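Local coordinates for protein pectate lyase (Cellvibrio cellulosa, PDB 1GXM) that cleaves polygalacturonate by anti-beta-elimination, the chain here being the catalytic module of a larger modular enzyme that probably also binds polysaccharide, at residues L54-V59 with I77-F82; F225-P230 with I323-K328; S109-G114 with Y126-T131. All blocks are in the same frame, centred on the assembly; numbering follows the deposited sequence. Where two conformers were deposited one is given.

Interaction 1: residues L54-V59 with I77-F82; sequences LDYNSV and ITEMVF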
loop_
_atom_site.group_PDB
_atom_site.type_symbol
_atom_site.label_atom_id
_atom_site.label_comp_id
_atom_site.label_asym_id
_atom_site.label_seq_id
_atom_site.Cartn_x
_atom_site.Cartn_y
_atom_site.Cartn_z
ATOM N N LEU A 54 -6.315 -16.866 1.339
ATOM C CA LEU A 54 -6.787 -18.086 0.686
ATOM C C LEU A 54 -5.709 -18.627 -0.249
ATOM O O LEU A 54 -5.111 -17.877 -1.015
ATOM C CB LEU A 54 -8.077 -17.819 -0.083
ATOM C CG LEU A 54 -9.269 -17.475 0.824
ATOM C CD1 LEU A 54 -10.350 -16.745 0.045
ATOM C CD2 LEU A 54 -9.843 -18.740 1.482
ATOM N N ASP A 55 -5.481 -19.936 -0.180
ATOM C CA ASP A 55 -4.439 -20.587 -0.977
ATOM C C ASP A 55 -5.021 -21.020 -2.321
ATOM O O ASP A 55 -5.340 -22.189 -2.519
ATOM C CB ASP A 55 -3.886 -21.791 -0.208
ATOM C CG ASP A 55 -2.608 -22.359 -0.821
ATOM O OD1 ASP A 55 -2.163 -21.904 -1.905
ATOM O OD2 ASP A 55 -1.994 -23.307 -0.273
ATOM N N TYR A 56 -5.149 -20.073 -3.250
ATOM C CA TYR A 56 -5.859 -20.341 -4.506
ATOM C C TYR A 56 -5.197 -21.396 -5.355
ATOM O O TYR A 56 -5.866 -22.023 -6.153
ATOM C CB TYR A 56 -5.998 -19.095 -5.348
ATOM C CG TYR A 56 -6.755 -17.995 -4.670
ATOM C CD1 TYR A 56 -8.076 -18.162 -4.288
ATOM C CD2 TYR A 56 -6.149 -16.773 -4.420
ATOM C CE1 TYR A 56 -8.767 -17.140 -3.680
ATOM C CE2 TYR A 56 -6.833 -15.755 -3.830
ATOM C CZ TYR A 56 -8.137 -15.935 -3.447
ATOM O OH TYR A 56 -8.816 -14.917 -2.837
ATOM N N ASN A 57 -3.894 -21.568 -5.197
ATOM C CA ASN A 57 -3.165 -22.585 -5.940
ATOM C C ASN A 57 -3.416 -23.999 -5.456
ATOM O O ASN A 57 -3.103 -24.951 -6.172
ATOM C CB ASN A 57 -1.671 -22.278 -5.923
ATOM C CG ASN A 57 -1.322 -21.118 -6.823
ATOM O OD1 ASN A 57 -1.967 -20.914 -7.852
ATOM N ND2 ASN A 57 -0.318 -20.332 -6.429
ATOM N N SER A 58 -3.981 -24.154 -4.260
ATOM C CA SER A 58 -4.261 -25.495 -3.734
ATOM C C SER A 58 -5.750 -25.820 -3.560
ATOM O O SER A 58 -6.161 -26.962 -3.751
ATOM C CB SER A 58 -3.498 -25.740 -2.426
ATOM O OG SER A 58 -3.733 -24.732 -1.469
ATOM N N VAL A 59 -6.560 -24.826 -3.225
ATOM C CA VAL A 59 -7.946 -25.095 -2.878
ATOM C C VAL A 59 -8.844 -25.237 -4.100
ATOM O O VAL A 59 -8.573 -24.691 -5.169
ATOM C CB VAL A 59 -8.550 -24.019 -1.905
ATOM C CG1 VAL A 59 -7.738 -23.930 -0.629
ATOM C CG2 VAL A 59 -8.684 -22.656 -2.579
ATOM N N ILE A 77 -7.498 -6.379 -4.190
ATOM C CA ILE A 77 -6.799 -5.628 -5.214
ATOM C C ILE A 77 -6.070 -6.548 -6.184
ATOM O O ILE A 77 -6.066 -6.291 -7.387
ATOM C CB ILE A 77 -5.879 -4.542 -4.601
ATOM C CG1 ILE A 77 -4.842 -5.127 -3.639
ATOM C CG2 ILE A 77 -6.751 -3.498 -3.924
ATOM C CD1 ILE A 77 -3.805 -4.113 -3.138
ATOM N N THR A 78 -5.507 -7.638 -5.695
ATOM C CA THR A 78 -4.797 -8.556 -6.569
ATOM C C THR A 78 -5.797 -9.354 -7.387
ATOM O O THR A 78 -5.675 -9.450 -8.596
ATOM C CB THR A 78 -3.927 -9.495 -5.767
ATOM O OG1 THR A 78 -3.045 -8.746 -4.923
ATOM C CG2 THR A 78 -3.023 -10.281 -6.695
ATOM N N GLU A 79 -6.784 -9.931 -6.717
ATOM C CA GLU A 79 -7.802 -10.732 -7.394
ATOM C C GLU A 79 -8.491 -9.950 -8.496
ATOM O O GLU A 79 -8.735 -10.476 -9.589
ATOM C CB GLU A 79 -8.859 -11.246 -6.403
ATOM C CG GLU A 79 -8.373 -12.336 -5.467
ATOM C CD GLU A 79 -7.737 -11.835 -4.200
ATOM O OE1 GLU A 79 -7.342 -10.659 -4.135
ATOM O OE2 GLU A 79 -7.618 -12.634 -3.258
ATOM N N MET A 80 -8.802 -8.691 -8.249
ATOM C CA MET A 80 -9.573 -7.933 -9.238
ATOM C C MET A 80 -8.725 -7.602 -10.462
ATOM O O MET A 80 -9.248 -7.586 -11.581
ATOM C CB MET A 80 -10.261 -6.714 -8.642
ATOM C CG MET A 80 -9.443 -5.485 -8.660
ATOM S SD MET A 80 -9.994 -4.418 -7.416
ATOM C CE MET A 80 -11.119 -3.373 -8.317
ATOM N N VAL A 81 -7.432 -7.353 -10.268
ATOM C CA VAL A 81 -6.562 -7.037 -11.386
ATOM C C VAL A 81 -6.405 -8.306 -12.219
ATOM O O VAL A 81 -6.511 -8.294 -13.444
ATOM C CB VAL A 81 -5.202 -6.506 -10.905
ATOM C CG1 VAL A 81 -4.204 -6.434 -12.050
ATOM C CG2 VAL A 81 -5.376 -5.131 -10.266
ATOM N N PHE A 82 -6.148 -9.413 -11.537
ATOM C CA PHE A 82 -6.048 -10.713 -12.167
ATOM C C PHE A 82 -7.283 -11.059 -12.978
ATOM O O PHE A 82 -7.185 -11.419 -14.156
ATOM C CB PHE A 82 -5.782 -11.743 -11.076
ATOM C CG PHE A 82 -5.899 -13.153 -11.538
ATOM C CD1 PHE A 82 -4.991 -13.682 -12.445
ATOM C CD2 PHE A 82 -6.918 -13.951 -11.062
ATOM C CE1 PHE A 82 -5.118 -15.004 -12.859
ATOM C CE2 PHE A 82 -7.045 -15.247 -11.455
ATOM C CZ PHE A 82 -6.144 -15.784 -12.346
#
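Tyr56 and Glu79 meet through a phenol hydroxyl and a carboxylate oxygen, and this one pair carries the whole contact between the loop 54-59 and the first turns of helix 77-90. The helix belongs to the alpha/alpha toroid of the family 10 pectate lyases, and the bond ties the loop that follows helix 37-42 to it.

The two side chains cross at about a right angle, with the ring and carboxylate planes 87° apart. Tyr56 OH donates to Glu79 OE2 over 2.6 Å, a short bond that uses the anti lone pair of that oxygen. OE2 lies near the plane of the phenol ring, at its edge, and is also 3.3 Å from Tyr56 CE2. Glu79 reaches this position through a bent chain: chi2 of 88° turns the carboxylate away from an extended path, leaving Glu79 CG 3.7 Å from Tyr56 OH. The same OE2 is hydrogen-bonded to a bound glycerol, probably from the crystallisation liquor, so two partners grip this one oxygen. OE1 has a weak bond to the backbone N of Thr76.

Trp32 meets the Tyr56 ring edge-to-face, and Val40 of helix 37-42 touches both Tyr56 and Glu79; Arg36 NE bonds to the main-chain oxygen of the tyrosine. Behind the tyrosine the loop is compact: Asp55 sits at the centre of an inverse gamma turn, and its carbonyl oxygen receives both Ser58 N and Val59 N, each at 3.0 Å. Leu54 O lies 3.7 Å above one face of the Tyr56 ring, offset toward the rim.

Interaction 2: residues F225-P230 with I323-K328; sequences FLMTQP and INFAQK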
loop_
_atom_site.group_PDB
_atom_site.type_symbol
_atom_site.label_atom_id
_atom_site.label_comp_id
_atom_site.label_asym_id
_atom_site.label_seq_id
_atom_site.Cartn_x
_atom_site.Cartn_y
_atom_site.Cartn_z
ATOM N N PHE A 225 2.194 5.721 -5.543
ATOM C CA PHE A 225 0.852 6.082 -5.979
ATOM C C PHE A 225 0.758 7.560 -6.353
ATOM O O PHE A 225 0.207 7.906 -7.391
ATOM C CB PHE A 225 -0.209 5.781 -4.928
ATOM C CG PHE A 225 -1.486 6.459 -5.240
ATOM C CD1 PHE A 225 -2.243 6.057 -6.320
ATOM C CD2 PHE A 225 -1.854 7.588 -4.543
ATOM C CE1 PHE A 225 -3.379 6.770 -6.675
ATOM C CE2 PHE A 225 -2.965 8.295 -4.901
ATOM C CZ PHE A 225 -3.737 7.867 -5.955
ATOM N N LEU A 226 1.265 8.436 -5.508
ATOM C CA LEU A 226 1.212 9.863 -5.818
ATOM C C LEU A 226 1.890 10.182 -7.118
ATOM O O LEU A 226 1.438 11.065 -7.841
ATOM C CB LEU A 226 1.797 10.708 -4.703
ATOM C CG LEU A 226 0.959 10.797 -3.439
ATOM C CD1 LEU A 226 1.779 11.586 -2.413
ATOM C CD2 LEU A 226 -0.402 11.432 -3.649
ATOM N N MET A 227 2.951 9.458 -7.433
ATOM C CA MET A 227 3.697 9.659 -8.645
ATOM C C MET A 227 2.951 9.179 -9.896
ATOM O O MET A 227 3.397 9.481 -10.998
ATOM C CB MET A 227 5.072 9.012 -8.522
ATOM C CG MET A 227 5.949 9.779 -7.576
ATOM S SD MET A 227 7.475 8.975 -7.153
ATOM C CE MET A 227 8.583 9.581 -8.407
ATOM N N THR A 228 1.841 8.462 -9.736
ATOM C CA THR A 228 0.997 8.108 -10.876
ATOM C C THR A 228 0.014 9.242 -11.198
ATOM O O THR A 228 -0.628 9.212 -12.244
ATOM C CB THR A 228 0.163 6.823 -10.651
ATOM O OG1 THR A 228 -0.863 7.075 -9.670
ATOM C CG2 THR A 228 1.006 5.617 -10.152
ATOM N N GLN A 229 -0.151 10.187 -10.284
ATOM C CA GLN A 229 -1.164 11.229 -10.414
ATOM C C GLN A 229 -0.655 12.426 -11.184
ATOM O O GLN A 229 0.553 12.641 -11.292
ATOM C CB GLN A 229 -1.637 11.662 -9.028
ATOM C CG GLN A 229 -2.313 10.547 -8.286
ATOM C CD GLN A 229 -3.496 10.020 -9.093
ATOM O OE1 GLN A 229 -4.492 10.721 -9.241
ATOM N NE2 GLN A 229 -3.366 8.830 -9.659
ATOM N N PRO A 230 -1.583 13.202 -11.756
ATOM C CA PRO A 230 -1.191 14.495 -12.304
ATOM C C PRO A 230 -0.433 15.264 -11.246
ATOM O O PRO A 230 -0.920 15.414 -10.126
ATOM C CB PRO A 230 -2.534 15.162 -12.622
ATOM C CG PRO A 230 -3.483 14.057 -12.841
ATOM C CD PRO A 230 -3.030 12.973 -11.906
ATOM N N ILE A 323 13.811 6.072 -4.121
ATOM C CA ILE A 323 14.858 7.071 -4.346
ATOM C C ILE A 323 15.382 6.955 -5.762
ATOM O O ILE A 323 15.526 7.958 -6.461
ATOM C CB ILE A 323 15.993 6.900 -3.324
ATOM C CG1 ILE A 323 15.484 7.353 -1.958
ATOM C CG2 ILE A 323 17.246 7.660 -3.760
ATOM C CD1 ILE A 323 16.420 7.012 -0.847
ATOM N N ASN A 324 15.616 5.735 -6.210
ATOM C CA ASN A 324 16.150 5.541 -7.547
ATOM C C ASN A 324 15.128 5.942 -8.588
ATOM O O ASN A 324 15.471 6.519 -9.611
ATOM C CB ASN A 324 16.612 4.104 -7.765
ATOM C CG ASN A 324 17.898 3.783 -7.004
ATOM O OD1 ASN A 324 18.227 2.617 -6.809
ATOM N ND2 ASN A 324 18.589 4.813 -6.533
ATOM N N PHE A 325 13.860 5.653 -8.326
ATOM C CA PHE A 325 12.792 6.047 -9.240
ATOM C C PHE A 325 12.661 7.557 -9.259
ATOM O O PHE A 325 12.569 8.155 -10.339
ATOM C CB PHE A 325 11.468 5.405 -8.842
ATOM C CG PHE A 325 10.334 5.753 -9.752
ATOM C CD1 PHE A 325 10.409 5.477 -11.099
ATOM C CD2 PHE A 325 9.204 6.362 -9.265
ATOM C CE1 PHE A 325 9.368 5.808 -11.940
ATOM C CE2 PHE A 325 8.164 6.671 -10.099
ATOM C CZ PHE A 325 8.253 6.408 -11.433
ATOM N N ALA A 326 12.681 8.187 -8.091
ATOM C CA ALA A 326 12.651 9.641 -8.029
ATOM C C ALA A 326 13.807 10.258 -8.804
ATOM O O ALA A 326 13.635 11.253 -9.479
ATOM C CB ALA A 326 12.680 10.109 -6.620
ATOM N N GLN A 327 14.986 9.660 -8.704
ATOM C CA GLN A 327 16.161 10.167 -9.413
ATOM C C GLN A 327 15.897 10.111 -10.917
ATOM O O GLN A 327 16.181 11.059 -11.643
ATOM C CB GLN A 327 17.402 9.347 -9.052
ATOM C CG GLN A 327 18.719 9.956 -9.561
ATOM C CD GLN A 327 19.065 9.595 -11.003
ATOM O OE1 GLN A 327 18.358 8.814 -11.664
ATOM N NE2 GLN A 327 20.165 10.161 -11.498
ATOM N N LYS A 328 15.365 8.985 -11.371
ATOM C CA LYS A 328 15.059 8.744 -12.780
ATOM C C LYS A 328 14.150 9.853 -13.333
ATOM O O LYS A 328 14.357 10.340 -14.452
ATOM C CB LYS A 328 14.392 7.367 -12.922
ATOM C CG LYS A 328 14.108 6.821 -14.344
ATOM C CD LYS A 328 12.945 5.791 -14.266
ATOM C CE LYS A 328 13.149 4.502 -15.042
ATOM N NZ LYS A 328 12.302 4.433 -16.270
#
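Met227 and Phe325 form a Met-aromatic contact in which the sulfur lies at the edge of the ring rather than over it. Met227 SD is 4.8 Å from the centroid of the Phe325 ring, on a line 74° off the ring normal. The terminal methyl comes nearer still: Met227 CE is 3.4 Å from Phe325 CD2 and equally close to CE2, so one CD2-CE2 side of the ring receives both the sulfur and the methyl.

The two side chains approach from opposite directions. In Met227 the chain runs extended through chi2 and bends only at chi3, 90°, which swings CE across toward helix 318-329, where it also comes within 4.1 Å of Ala326 CA. Phe325 answers with its CG anti to the backbone N (chi1 -179°), extending the ring toward the methionine. All three touching residues are buried, and the contact is purely apolar apart from the polarisable sulfur.

The backbone that presents Met227 is a type I beta turn from Leu226 to Gln229. Phe225 O takes two donors there, Thr228 N at 2.9 Å and Thr228 OG1 at 2.7 Å, the hydroxyl lying in the carbonyl plane. Gln229 NE2 in turn donates to Thr228 OG1 at 3.1 Å, nearly straight, and also to Asp145 of helix 136-148.

The contact thus joins segment 225-230 to helix 318-329 near the end of the chain, with helix 233-246 beside both: Val239 touches Met227, and Val243 touches Ala326.

Interaction 3: residues S109-G114 with Y126-T131; sequences SQYSTG and YSDHAT. With GOL (glycerol), chain C.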
loop_
_atom_site.group_PDB
_atom_site.type_symbol
_atom_site.label_atom_id
_atom_site.label_comp_id
_atom_site.label_asym_id
_atom_site.label_seq_id
_atom_site.Cartn_x
_atom_site.Cartn_y
_atom_site.Cartn_z
ATOM N N SER A 109 -16.201 1.122 0.191
ATOM C CA SER A 109 -15.439 1.117 1.439
ATOM C C SER A 109 -14.867 2.464 1.807
ATOM O O SER A 109 -14.457 2.667 2.931
ATOM C CB SER A 109 -14.316 0.109 1.351
ATOM O OG SER A 109 -13.196 0.613 0.655
ATOM N N GLN A 110 -14.833 3.379 0.851
ATOM C CA GLN A 110 -14.138 4.626 1.032
ATOM C C GLN A 110 -14.909 5.582 1.927
ATOM O O GLN A 110 -16.094 5.823 1.727
ATOM C CB GLN A 110 -13.844 5.274 -0.316
ATOM C CG GLN A 110 -12.893 6.434 -0.235
ATOM C CD GLN A 110 -12.502 6.929 -1.596
ATOM O OE1 GLN A 110 -13.350 7.105 -2.473
ATOM N NE2 GLN A 110 -11.208 7.163 -1.793
ATOM N N TYR A 111 -14.242 6.127 2.918
ATOM C CA TYR A 111 -14.835 7.135 3.744
ATOM C C TYR A 111 -15.002 8.441 2.976
ATOM O O TYR A 111 -14.366 8.644 1.963
ATOM C CB TYR A 111 -13.970 7.411 4.953
ATOM C CG TYR A 111 -13.850 6.325 5.985
ATOM C CD1 TYR A 111 -12.910 5.315 5.871
ATOM C CD2 TYR A 111 -14.596 6.382 7.144
ATOM C CE1 TYR A 111 -12.741 4.378 6.867
ATOM C CE2 TYR A 111 -14.441 5.443 8.130
ATOM C CZ TYR A 111 -13.491 4.452 7.993
ATOM O OH TYR A 111 -13.338 3.547 8.995
ATOM N N SER A 112 -15.778 9.359 3.537
ATOM C CA SER A 112 -16.002 10.670 2.930
ATOM C C SER A 112 -14.696 11.426 2.726
ATOM O O SER A 112 -14.583 12.232 1.810
ATOM C CB SER A 112 -16.932 11.508 3.795
ATOM O OG SER A 112 -16.372 11.771 5.039
ATOM N N THR A 113 -13.714 11.133 3.565
ATOM C CA THR A 113 -12.409 11.778 3.501
ATOM C C THR A 113 -11.484 11.209 2.435
ATOM O O THR A 113 -10.423 11.740 2.190
ATOM C CB THR A 113 -11.691 11.602 4.810
ATOM O OG1 THR A 113 -11.554 10.201 5.058
ATOM C CG2 THR A 113 -12.471 12.182 5.983
ATOM N N GLY A 114 -11.851 10.079 1.868
ATOM C CA GLY A 114 -11.014 9.370 0.919
ATOM C C GLY A 114 -10.275 8.178 1.501
ATOM O O GLY A 114 -9.736 7.391 0.749
ATOM N N TYR A 126 -8.484 -1.260 14.748
ATOM C CA TYR A 126 -7.543 -0.580 13.880
ATOM C C TYR A 126 -7.801 -0.854 12.414
ATOM O O TYR A 126 -7.400 -0.100 11.577
ATOM C CB TYR A 126 -6.102 -0.913 14.230
ATOM C CG TYR A 126 -5.670 -2.318 13.843
ATOM C CD1 TYR A 126 -5.258 -2.595 12.556
ATOM C CD2 TYR A 126 -5.627 -3.348 14.764
ATOM C CE1 TYR A 126 -4.843 -3.851 12.189
ATOM C CE2 TYR A 126 -5.222 -4.630 14.413
ATOM C CZ TYR A 126 -4.826 -4.859 13.100
ATOM O OH TYR A 126 -4.406 -6.102 12.691
ATOM N N SER A 127 -8.493 -1.942 12.113
ATOM C CA SER A 127 -8.874 -2.244 10.748
ATOM C C SER A 127 -9.714 -1.163 10.089
ATOM O O SER A 127 -9.764 -1.103 8.884
ATOM C CB SER A 127 -9.590 -3.604 10.703
ATOM O OG SER A 127 -8.616 -4.616 10.816
ATOM N N ASP A 128 -10.380 -0.336 10.882
ATOM C CA ASP A 128 -11.213 0.740 10.337
ATOM C C ASP A 128 -10.381 1.921 9.852
ATOM O O ASP A 128 -10.885 2.776 9.129
ATOM C CB ASP A 128 -12.162 1.275 11.414
ATOM C CG ASP A 128 -13.241 0.324 11.796
ATOM O OD1 ASP A 128 -13.308 -0.816 11.285
ATOM O OD2 ASP A 128 -14.057 0.680 12.675
ATOM N N HIS A 129 -9.136 2.019 10.312
ATOM C CA HIS A 129 -8.309 3.155 9.970
ATOM C C HIS A 129 -7.988 3.181 8.489
ATOM O O HIS A 129 -8.048 2.153 7.819
ATOM C CB HIS A 129 -7.001 3.158 10.749
ATOM C CG HIS A 129 -7.170 3.337 12.219
ATOM N ND1 HIS A 129 -8.093 4.203 12.765
ATOM C CD2 HIS A 129 -6.525 2.758 13.256
ATOM C CE1 HIS A 129 -8.002 4.144 14.081
ATOM N NE2 HIS A 129 -7.052 3.283 14.405
ATOM N N ALA A 130 -7.646 4.359 7.979
ATOM C CA ALA A 130 -7.014 4.469 6.674
ATOM C C ALA A 130 -5.760 3.603 6.728
ATOM O O ALA A 130 -4.862 3.833 7.540
ATOM C CB ALA A 130 -6.630 5.914 6.386
ATOM N N THR A 131 -5.703 2.592 5.870
ATOM C CA THR A 131 -4.708 1.529 6.009
ATOM C C THR A 131 -3.722 1.557 4.881
ATOM O O THR A 131 -3.974 1.072 3.797
ATOM C CB THR A 131 -5.395 0.198 6.072
ATOM O OG1 THR A 131 -6.231 0.194 7.229
ATOM C CG2 THR A 131 -4.374 -0.919 6.305
HETATM C C1 GOL C . -12.576 6.160 12.995
HETATM O O1 GOL C . -11.966 5.734 14.182
HETATM C C2 GOL C . -12.531 4.964 12.082
HETATM O O2 GOL C . -13.419 5.157 11.019
HETATM C C3 GOL C . -11.134 4.680 11.551
HETATM O O3 GOL C . -10.134 5.654 11.787
#
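Tyr111 and Asp128 link two irregular parts of the chain, the type I beta turn that runs from Tyr111 to Gly114 and the 3-10 segment leading into strand 130-131, on the surface of the pectate lyase module.

The direct hydrogen bond runs from a side chain to the main chain: Tyr111 OH donates to Asp128 O over 2.6 Å. The donor stands 22° out of the carbonyl plane, whereas the oxygen lies near the plane of the phenol ring, at its edge. Chi1 of -68° places the ring beside the backbone N of Tyr111 and directs its hydroxyl across to the other segment. The carboxylate of Asp128 looks elsewhere, with OD1 bonded to Gly124 N.

Van der Waals contact is slight: the methylene Asp128 CB comes within 3.5 Å of Tyr111 OH, and Leu122 touches the side chains of both residues.

Two bonds inside the segments steady the backbones. Gln110 NE2 reaches Gly114 O at 2.9 Å, spanning the turn, and Thr131 OG1 donates to His129 O at 2.7 Å from above the carbonyl plane.

A bound glycerol, probably from the crystallisation liquor, bridges the segments as well. Its O2 donates to Tyr111 OH at 2.6 Å, so that the hydroxyl gives one hydrogen bond and receives another; Ala198 N bonds the same molecule. The adjacent hydroxyl, glycerol O3, is hydrogen-bonded to His129 ND1 at 2.7 Å and lies in the plane of the imidazole.

Along the chain the contacts follow in series: interaction 1, then interaction 3, then interaction 2. The centres of interactions 1 and 2 lie about 28 Å apart, those of interactions 2 and 3 about 24 Å, and those of interactions 1 and 3 about 23 Å; none touches another. Helix 136-148 packs against both 77-82 and 225-230, and helix 161-181 against residues of interactions 2 and 3. Interaction 1 joins a loop to helix 77-90 and interaction 3 a loop to the 3-10 segment before strand 130-131, each by a tyrosine hydroxyl beside a glycerol. Interaction 2 brings mid-chain residues against helix 318-329 through apolar groups. Together they tie separate parts of the helical catalytic module.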